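Long-range contacts in myroilysin (Myroides profundi, PDB 5CZW), which probably acts as a zinc-dependent endopeptidase of the astacin (M12A) family of metzincins, held here in a latent form by its propeptide: residues V51-G56 with F79-S84; P87-T92 with E114-F119. The protein carries 1 engineered substitution. All coordinates share one frame; numbering follows the deposited sequence.

Contact 1 (V51-G56 with F79-S84); sequences VGLYGG and FNFVES
Val51 and Phe81 form a parallel beta bridge, with their CA atoms 4.7 Å apart. It joins strand 48-54 to strand 78-81, an outermost strand of the mixed sheet in this astacin-family metzincin domain. The two short strand segments run in the same general direction, 44° apart, and their axes approach to 5.8 Å. Val51 is bonded through both backbone groups. Its N donates to Asn80 O at 2.9 Å, and its O accepts from Val82 N. Phe81 CA also lies close to Val51 O as a CA-H...O contact. Further along, a water links the strands: it accepts from Leu53 N and donates to Val82 O.

Val51 and Phe81 lie side by side on one face of the sheet. Val51 CB sits over one face of the Phe81 ring, 3.9 Å from its centroid and 16° off the normal, a CH-pi contact. The two methyls of Val51 meet different rings. CG1 is anti to the backbone N (chi1 -175°) and rests 3.5 Å from Phe81 CE2. CG2 turns to the other ring and meets Phe79 CD1 at 3.8 Å. Phe79 in turn packs edge-to-face on Phe139 of helix 128-143, which carries His137 and His141 of the zinc site. Val82 CG2 lies near Val51 O. Leu53 crosses Phe81 at a slant, and its CD2 lies in the ring plane, 3.9 Å from Phe81 CE2.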
ATOM      1  N   VAL A  51       2.975  -1.651  15.667  1.00  8.87           N
ATOM      2  CA  VAL A  51       3.033  -0.649  14.575  1.00  9.26           C
ATOM      3  C   VAL A  51       3.698   0.591  15.103  1.00  9.19           C
ATOM      4  O   VAL A  51       3.259   1.101  16.163  1.00  9.39           O
ATOM      5  CB  VAL A  51       1.619  -0.311  14.014  1.00  9.76           C
ATOM      6  CG1 VAL A  51       1.768   0.635  12.822  1.00 10.05           C
ATOM      7  CG2 VAL A  51       0.912  -1.575  13.606  1.00 10.59           C
ATOM      8  N   GLY A  52       4.668   1.165  14.389  1.00  8.98           N
ATOM      9  CA  GLY A  52       5.155   2.388  14.816  1.00  9.59           C
ATOM     10  C   GLY A  52       4.990   3.384  13.682  1.00  9.14           C
ATOM     11  O   GLY A  52       5.146   3.045  12.507  1.00 10.17           O
ATOM     12  N   LEU A  53       4.702   4.592  14.056  1.00  8.16           N
ATOM     13  CA  LEU A  53       4.516   5.707  13.096  1.00  9.44           C
ATOM     14  C   LEU A  53       5.709   6.656  13.189  1.00  9.81           C
ATOM     15  O   LEU A  53       6.161   7.178  14.253  1.00 10.34           O
ATOM     16  CB  LEU A  53       3.167   6.407  13.374  1.00  9.50           C
ATOM     17  CG  LEU A  53       1.870   5.550  13.393  1.00 10.45           C
ATOM     18  CD1 LEU A  53       0.608   6.383  13.625  1.00 12.22           C
ATOM     19  CD2 LEU A  53       1.760   4.704  12.101  1.00 10.40           C
ATOM     20  N   TYR A  54       6.254   6.938  12.028  1.00 10.50           N
ATOM     21  CA  TYR A  54       7.445   7.738  11.975  1.00 11.46           C
ATOM     22  C   TYR A  54       7.191   9.015  11.222  1.00 11.57           C
ATOM     23  O   TYR A  54       7.009   8.985  10.024  1.00 12.59           O
ATOM     24  CB  TYR A  54       8.602   6.929  11.330  1.00 11.79           C
ATOM     25  CG  TYR A  54       9.022   5.733  12.110  1.00 11.94           C
ATOM     26  CD1 TYR A  54       8.272   4.572  12.091  1.00 10.93           C
ATOM     27  CD2 TYR A  54      10.193   5.728  12.833  1.00 10.84           C
ATOM     28  CE1 TYR A  54       8.653   3.433  12.779  1.00 10.31           C
ATOM     29  CE2 TYR A  54      10.585   4.589  13.534  1.00 10.84           C
ATOM     30  CZ  TYR A  54       9.862   3.468  13.478  1.00 11.89           C
ATOM     31  OH  TYR A  54      10.294   2.400  14.194  1.00 11.55           O
ATOM     32  N   GLY A  55       7.211  10.135  11.950  1.00 12.05           N
ATOM     33  CA  GLY A  55       6.848  11.431  11.332  1.00 13.22           C
ATOM     34  C   GLY A  55       5.351  11.599  11.207  1.00 13.46           C
ATOM     35  O   GLY A  55       4.592  10.890  11.919  1.00 13.32           O
ATOM     36  N   GLY A  56       4.922  12.419  10.243  1.00 15.17           N
ATOM     37  CA  GLY A  56       3.502  12.768  10.098  1.00 15.40           C
ATOM     38  C   GLY A  56       3.039  13.672  11.223  1.00 16.41           C
ATOM     39  O   GLY A  56       3.681  13.817  12.271  1.00 19.21           O
ATOM     40  N   PHE A  79      -3.679  -4.499  15.838  1.00 12.94           N
ATOM     41  CA  PHE A  79      -2.511  -3.638  15.665  1.00 11.69           C
ATOM     42  C   PHE A  79      -2.351  -2.828  16.945  1.00 11.74           C
ATOM     43  O   PHE A  79      -3.280  -2.146  17.396  1.00 13.26           O
ATOM     44  CB  PHE A  79      -2.742  -2.692  14.558  1.00 11.98           C
ATOM     45  CG  PHE A  79      -2.917  -3.362  13.243  1.00 10.99           C
ATOM     46  CD1 PHE A  79      -1.841  -4.081  12.732  1.00 10.60           C
ATOM     47  CD2 PHE A  79      -4.104  -3.337  12.492  1.00 11.25           C
ATOM     48  CE1 PHE A  79      -1.940  -4.692  11.505  1.00 11.51           C
ATOM     49  CE2 PHE A  79      -4.198  -3.974  11.237  1.00 10.44           C
ATOM     50  CZ  PHE A  79      -3.133  -4.695  10.778  1.00 10.51           C
ATOM     51  N   ASN A  80      -1.185  -2.983  17.547  1.00 11.30           N
ATOM     52  CA  ASN A  80      -0.813  -2.255  18.755  1.00 11.22           C
ATOM     53  C   ASN A  80       0.130  -1.160  18.345  1.00 10.93           C
ATOM     54  O   ASN A  80       1.260  -1.417  17.963  1.00 10.44           O
ATOM     55  CB  ASN A  80      -0.065  -3.199  19.748  1.00 10.77           C
ATOM     56  CG  ASN A  80       0.254  -2.491  21.083  1.00 11.19           C
ATOM     57  OD1 ASN A  80      -0.284  -1.392  21.343  1.00 12.49           O
ATOM     58  ND2 ASN A  80       1.113  -3.094  21.915  1.00 10.94           N
ATOM     59  N   PHE A  81      -0.330   0.101  18.423  1.00 11.18           N
ATOM     60  CA  PHE A  81       0.478   1.266  18.039  1.00 11.41           C
ATOM     61  C   PHE A  81       1.373   1.697  19.190  1.00 13.30           C
ATOM     62  O   PHE A  81       0.838   2.102  20.238  1.00 15.31           O
ATOM     63  CB  PHE A  81      -0.393   2.411  17.584  1.00 11.85           C
ATOM     64  CG  PHE A  81      -1.006   2.202  16.231  1.00 13.40           C
ATOM     65  CD1 PHE A  81      -2.045   1.303  16.006  1.00 14.02           C
ATOM     66  CD2 PHE A  81      -0.412   2.745  15.114  1.00 12.47           C
ATOM     67  CE1 PHE A  81      -2.562   1.075  14.696  1.00 13.27           C
ATOM     68  CE2 PHE A  81      -0.943   2.535  13.817  1.00 14.53           C
ATOM     69  CZ  PHE A  81      -2.018   1.723  13.630  1.00 13.32           C
ATOM     70  N   VAL A  82       2.675   1.584  18.982  1.00 12.46           N
ATOM     71  CA  VAL A  82       3.682   1.771  20.012  1.00 12.28           C
ATOM     72  C   VAL A  82       4.713   2.879  19.659  1.00 14.02           C
ATOM     73  O   VAL A  82       4.836   3.295  18.497  1.00 14.01           O
ATOM     74  CB  VAL A  82       4.419   0.474  20.259  1.00 10.76           C
ATOM     75  CG1 VAL A  82       3.492  -0.681  20.458  1.00 12.13           C
ATOM     76  CG2 VAL A  82       5.297   0.212  19.069  1.00 11.44           C
ATOM     77  N   GLU A  83       5.460   3.301  20.669  1.00 16.41           N
ATOM     78  CA  GLU A  83       6.456   4.312  20.539  1.00 19.48           C
ATOM     79  C   GLU A  83       7.801   3.856  21.152  1.00 17.77           C
ATOM     80  O   GLU A  83       8.699   4.691  21.441  1.00 19.16           O
ATOM     81  CB  GLU A  83       5.949   5.626  21.190  1.00 22.84           C
ATOM     82  CG  GLU A  83       4.646   6.116  20.549  1.00 27.30           C
ATOM     83  CD  GLU A  83       4.011   7.303  21.275  1.00 33.49           C
ATOM     84  OE1 GLU A  83       4.753   8.119  21.867  1.00 37.06           O
ATOM     85  OE2 GLU A  83       2.757   7.393  21.246  1.00 37.79           O
ATOM     86  N   SER A  84       7.960   2.544  21.322  1.00 16.68           N
ATOM     87  CA  SER A  84       9.189   1.949  21.832  1.00 18.68           C
ATOM     88  C   SER A  84       9.639   0.743  20.976  1.00 19.59           C
ATOM     89  O   SER A  84       8.856   0.182  20.250  1.00 22.32           O
ATOM     90  CB  SER A  84       8.937   1.449  23.250  1.00 19.90           C
ATOM     91  OG  SER A  84       8.002   0.348  23.185  1.00 23.37           O
TER
HETATM   92  O   HOH W   1       3.990   4.937  16.865  1.00 18.46           O

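Contact 2 (P87-T92 with E114-F119); sequences PQIRVT and EETMNF
Arg90 O accepts from two backbone donors, Thr116 N at 2.7 Å and Met117 N at 3.0 Å. Thr116 N lies in the carbonyl plane on a lone pair, while Met117 N is tilted 30° from that plane. This double grip starts the parallel pairing of strands 89-92 and 117-118 in the astacin-family sheet. Val91 then pairs with Met117, and Thr92 with Asn118. Thr92 N donates to Met117 O, and Phe119 N donates to Thr92 O.

Thr116 OG1, set between its own N and carbonyl carbon (chi1 75°), accepts from Arg90 N at 2.9 Å. Arg90 NE donates to Glu114 O at 2.9 Å, and NH1 to Pro87 O; both acceptor oxygens lie close to the guanidinium plane. Thr116 CG2 sits over one guanidinium face, offset toward its rim.

On the face of Val91 and Met117, Val91 CG2 meets Met117 SD, and Val91 CG1 meets the Phe119 ring edge, 3.6 Å from CD2. Met117 and Phe119 also pack on helix 128-143, which bears zinc ligands His137 and His141. On the face of Thr92 and Asn118, Thr92 OG1 donates to Asn118 OD1 at 2.7 Å.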
ATOM      1  N   PRO A  87       9.185  -1.751  16.113  1.00 12.15           N
ATOM      2  CA  PRO A  87       7.863  -2.198  15.808  1.00 11.84           C
ATOM      3  C   PRO A  87       7.942  -3.140  14.608  1.00 10.88           C
ATOM      4  O   PRO A  87       8.837  -3.028  13.751  1.00 11.08           O
ATOM      5  CB  PRO A  87       7.145  -0.905  15.429  1.00 11.26           C
ATOM      6  CG  PRO A  87       7.951   0.175  16.054  1.00 12.24           C
ATOM      7  CD  PRO A  87       9.349  -0.300  15.939  1.00 12.73           C
ATOM      8  N   GLN A  88       6.974  -4.019  14.505  1.00 11.02           N
ATOM      9  CA  GLN A  88       6.960  -4.987  13.423  1.00 11.17           C
ATOM     10  C   GLN A  88       6.583  -4.377  12.076  1.00 10.46           C
ATOM     11  O   GLN A  88       7.142  -4.727  11.019  1.00 10.69           O
ATOM     12  CB  GLN A  88       6.014  -6.130  13.748  1.00 11.43           C
ATOM     13  CG  GLN A  88       6.513  -7.072  14.810  1.00 11.98           C
ATOM     14  CD  GLN A  88       5.486  -7.980  15.406  1.00 14.71           C
ATOM     15  OE1 GLN A  88       4.424  -7.557  15.806  1.00 15.65           O
ATOM     16  NE2 GLN A  88       5.814  -9.249  15.440  1.00 16.07           N
ATOM     17  N   ILE A  89       5.630  -3.429  12.146  1.00  8.88           N
ATOM     18  CA  ILE A  89       5.213  -2.586  10.996  1.00  9.00           C
ATOM     19  C   ILE A  89       5.691  -1.215  11.326  1.00  8.38           C
ATOM     20  O   ILE A  89       5.452  -0.671  12.393  1.00  9.04           O
ATOM     21  CB  ILE A  89       3.706  -2.621  10.780  1.00  8.69           C
ATOM     22  CG1 ILE A  89       3.320  -4.059  10.343  1.00  9.65           C
ATOM     23  CG2 ILE A  89       3.262  -1.591   9.725  1.00  8.91           C
ATOM     24  CD1 ILE A  89       1.848  -4.296  10.311  1.00  9.63           C
ATOM     25  N   ARG A  90       6.424  -0.652  10.358  1.00  7.41           N
ATOM     26  CA  ARG A  90       7.080   0.678  10.527  1.00  8.42           C
ATOM     27  C   ARG A  90       6.638   1.608   9.384  1.00  8.15           C
ATOM     28  O   ARG A  90       6.913   1.354   8.203  1.00  8.54           O
ATOM     29  CB  ARG A  90       8.600   0.609  10.606  1.00  8.86           C
ATOM     30  CG  ARG A  90       9.038  -0.300  11.778  1.00  9.34           C
ATOM     31  CD  ARG A  90      10.565  -0.462  11.882  1.00  9.25           C
ATOM     32  NE  ARG A  90      11.112  -1.159  10.765  1.00  9.29           N
ATOM     33  CZ  ARG A  90      11.173  -2.458  10.633  1.00  9.53           C
ATOM     34  NH1 ARG A  90      10.661  -3.209  11.526  1.00  9.50           N
ATOM     35  NH2 ARG A  90      11.699  -3.003   9.527  1.00 10.10           N
ATOM     36  N   VAL A  91       5.793   2.554   9.754  1.00  7.86           N
ATOM     37  CA  VAL A  91       5.058   3.407   8.794  1.00  7.81           C
ATOM     38  C   VAL A  91       5.697   4.835   8.695  1.00  7.83           C
ATOM     39  O   VAL A  91       5.899   5.569   9.716  1.00  8.05           O
ATOM     40  CB  VAL A  91       3.617   3.645   9.293  1.00  8.66           C
ATOM     41  CG1 VAL A  91       2.908   4.510   8.235  1.00  9.53           C
ATOM     42  CG2 VAL A  91       2.933   2.335   9.599  1.00  8.74           C
ATOM     43  N   THR A  92       6.105   5.176   7.496  1.00  8.03           N
ATOM     44  CA  THR A  92       6.498   6.545   7.192  1.00  9.55           C
ATOM     45  C   THR A  92       5.493   7.307   6.372  1.00  9.42           C
ATOM     46  O   THR A  92       4.564   6.715   5.839  1.00  8.94           O
ATOM     47  CB  THR A  92       7.855   6.550   6.500  1.00  9.81           C
ATOM     48  OG1 THR A  92       7.824   5.658   5.414  1.00  9.35           O
ATOM     49  CG2 THR A  92       8.990   6.140   7.513  1.00 11.01           C
ATOM     50  N   GLU A 114      14.629   0.662   8.289  1.00 12.29           N
ATOM     51  CA  GLU A 114      13.914   0.988   7.072  1.00 12.36           C
ATOM     52  C   GLU A 114      12.432   0.823   7.383  1.00 11.35           C
ATOM     53  O   GLU A 114      12.026   0.089   8.300  1.00 11.91           O
ATOM     54  CB  GLU A 114      14.259  -0.026   5.967  1.00 16.38           C
ATOM     55  CG  GLU A 114      15.664   0.088   5.417  1.00 20.14           C
ATOM     56  CD  GLU A 114      15.961  -0.847   4.259  1.00 26.68           C
ATOM     57  OE1 GLU A 114      15.053  -1.522   3.681  1.00 27.71           O
ATOM     58  OE2 GLU A 114      17.185  -0.902   3.944  1.00 33.88           O
ATOM     59  N   GLU A 115      11.626   1.470   6.580  1.00 10.19           N
ATOM     60  CA  GLU A 115      10.199   1.342   6.760  1.00  9.74           C
ATOM     61  C   GLU A 115       9.616   0.135   6.125  1.00  9.27           C
ATOM     62  O   GLU A 115      10.176  -0.454   5.170  1.00 10.73           O
ATOM     63  CB  GLU A 115       9.519   2.574   6.162  1.00 10.59           C
ATOM     64  CG  GLU A 115       9.383   2.595   4.639  1.00 11.01           C
ATOM     65  CD  GLU A 115      10.608   3.013   3.875  1.00 15.23           C
ATOM     66  OE1 GLU A 115      11.729   3.000   4.466  1.00 13.29           O
ATOM     67  OE2 GLU A 115      10.453   3.332   2.684  1.00 18.97           O
ATOM     68  N   THR A 116       8.449  -0.311   6.655  1.00  8.45           N
ATOM     69  CA  THR A 116       7.746  -1.418   6.048  1.00  8.08           C
ATOM     70  C   THR A 116       6.447  -0.961   5.274  1.00  7.74           C
ATOM     71  O   THR A 116       5.820  -1.773   4.561  1.00  8.57           O
ATOM     72  CB  THR A 116       7.319  -2.519   7.025  1.00  8.61           C
ATOM     73  OG1 THR A 116       6.184  -2.048   7.792  1.00  8.49           O
ATOM     74  CG2 THR A 116       8.489  -2.919   7.871  1.00  8.48           C
ATOM     75  N   MET A 117       6.074   0.302   5.507  1.00  6.95           N
ATOM     76  CA  MET A 117       4.876   0.890   4.902  1.00  7.22           C
ATOM     77  C   MET A 117       5.127   2.400   4.728  1.00  7.84           C
ATOM     78  O   MET A 117       5.800   3.027   5.565  1.00  6.81           O
ATOM     79  CB  MET A 117       3.705   0.708   5.862  1.00  7.80           C
ATOM     80  CG  MET A 117       2.357   1.212   5.327  1.00  8.10           C
ATOM     81  SD  MET A 117       0.957   0.916   6.454  1.00  9.31           S
ATOM     82  CE  MET A 117       0.908  -0.866   6.572  1.00  8.71           C
ATOM     83  N   ASN A 118       4.545   3.021   3.692  1.00  7.23           N
ATOM     84  CA  ASN A 118       4.650   4.484   3.502  1.00  7.39           C
ATOM     85  C   ASN A 118       3.275   4.979   2.998  1.00  7.41           C
ATOM     86  O   ASN A 118       2.642   4.360   2.208  1.00  7.59           O
ATOM     87  CB  ASN A 118       5.692   4.830   2.486  1.00  8.07           C
ATOM     88  CG  ASN A 118       5.989   6.312   2.418  1.00  7.74           C
ATOM     89  OD1 ASN A 118       6.475   6.883   3.417  1.00  7.99           O
ATOM     90  ND2 ASN A 118       5.592   6.997   1.328  1.00  9.32           N
ATOM     91  N   PHE A 119       2.912   6.161   3.489  1.00  7.89           N
ATOM     92  CA  PHE A 119       1.789   6.909   2.957  1.00  7.95           C
ATOM     93  C   PHE A 119       2.393   8.169   2.317  1.00  7.57           C
ATOM     94  O   PHE A 119       2.980   8.995   3.001  1.00  9.02           O
ATOM     95  CB  PHE A 119       0.898   7.246   4.101  1.00  7.64           C
ATOM     96  CG  PHE A 119       0.132   6.064   4.593  1.00  7.83           C
ATOM     97  CD1 PHE A 119      -0.775   5.436   3.764  1.00  8.61           C
ATOM     98  CD2 PHE A 119       0.435   5.505   5.786  1.00  8.02           C
ATOM     99  CE1 PHE A 119      -1.440   4.310   4.247  1.00  8.10           C
ATOM    100  CE2 PHE A 119      -0.194   4.390   6.293  1.00  8.48           C
ATOM    101  CZ  PHE A 119      -1.140   3.774   5.507  1.00  7.61           C
TER

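How the contacts relate
Both contacts are parallel strand pairings in one mixed sheet. Contact 1 lies at its outer strand and is partly buried. Contact 2 lies further in and is buried. Strands 48-54 and 89-92 are neighbours, so the two contacts are joined directly: Gly52 N is 2.8 Å from Ile89 O and Tyr54 N is 2.7 Å from Val91 O, both probable hydrogen bonds. Beyond its backbone bonds, contact 1 relies on apolar packing and a bridging water. Contact 2 adds polar side chains, including a buried arginine. Each sends an aromatic residue to helix 128-143, but contact 2 comes nearer the zinc-binding histidines.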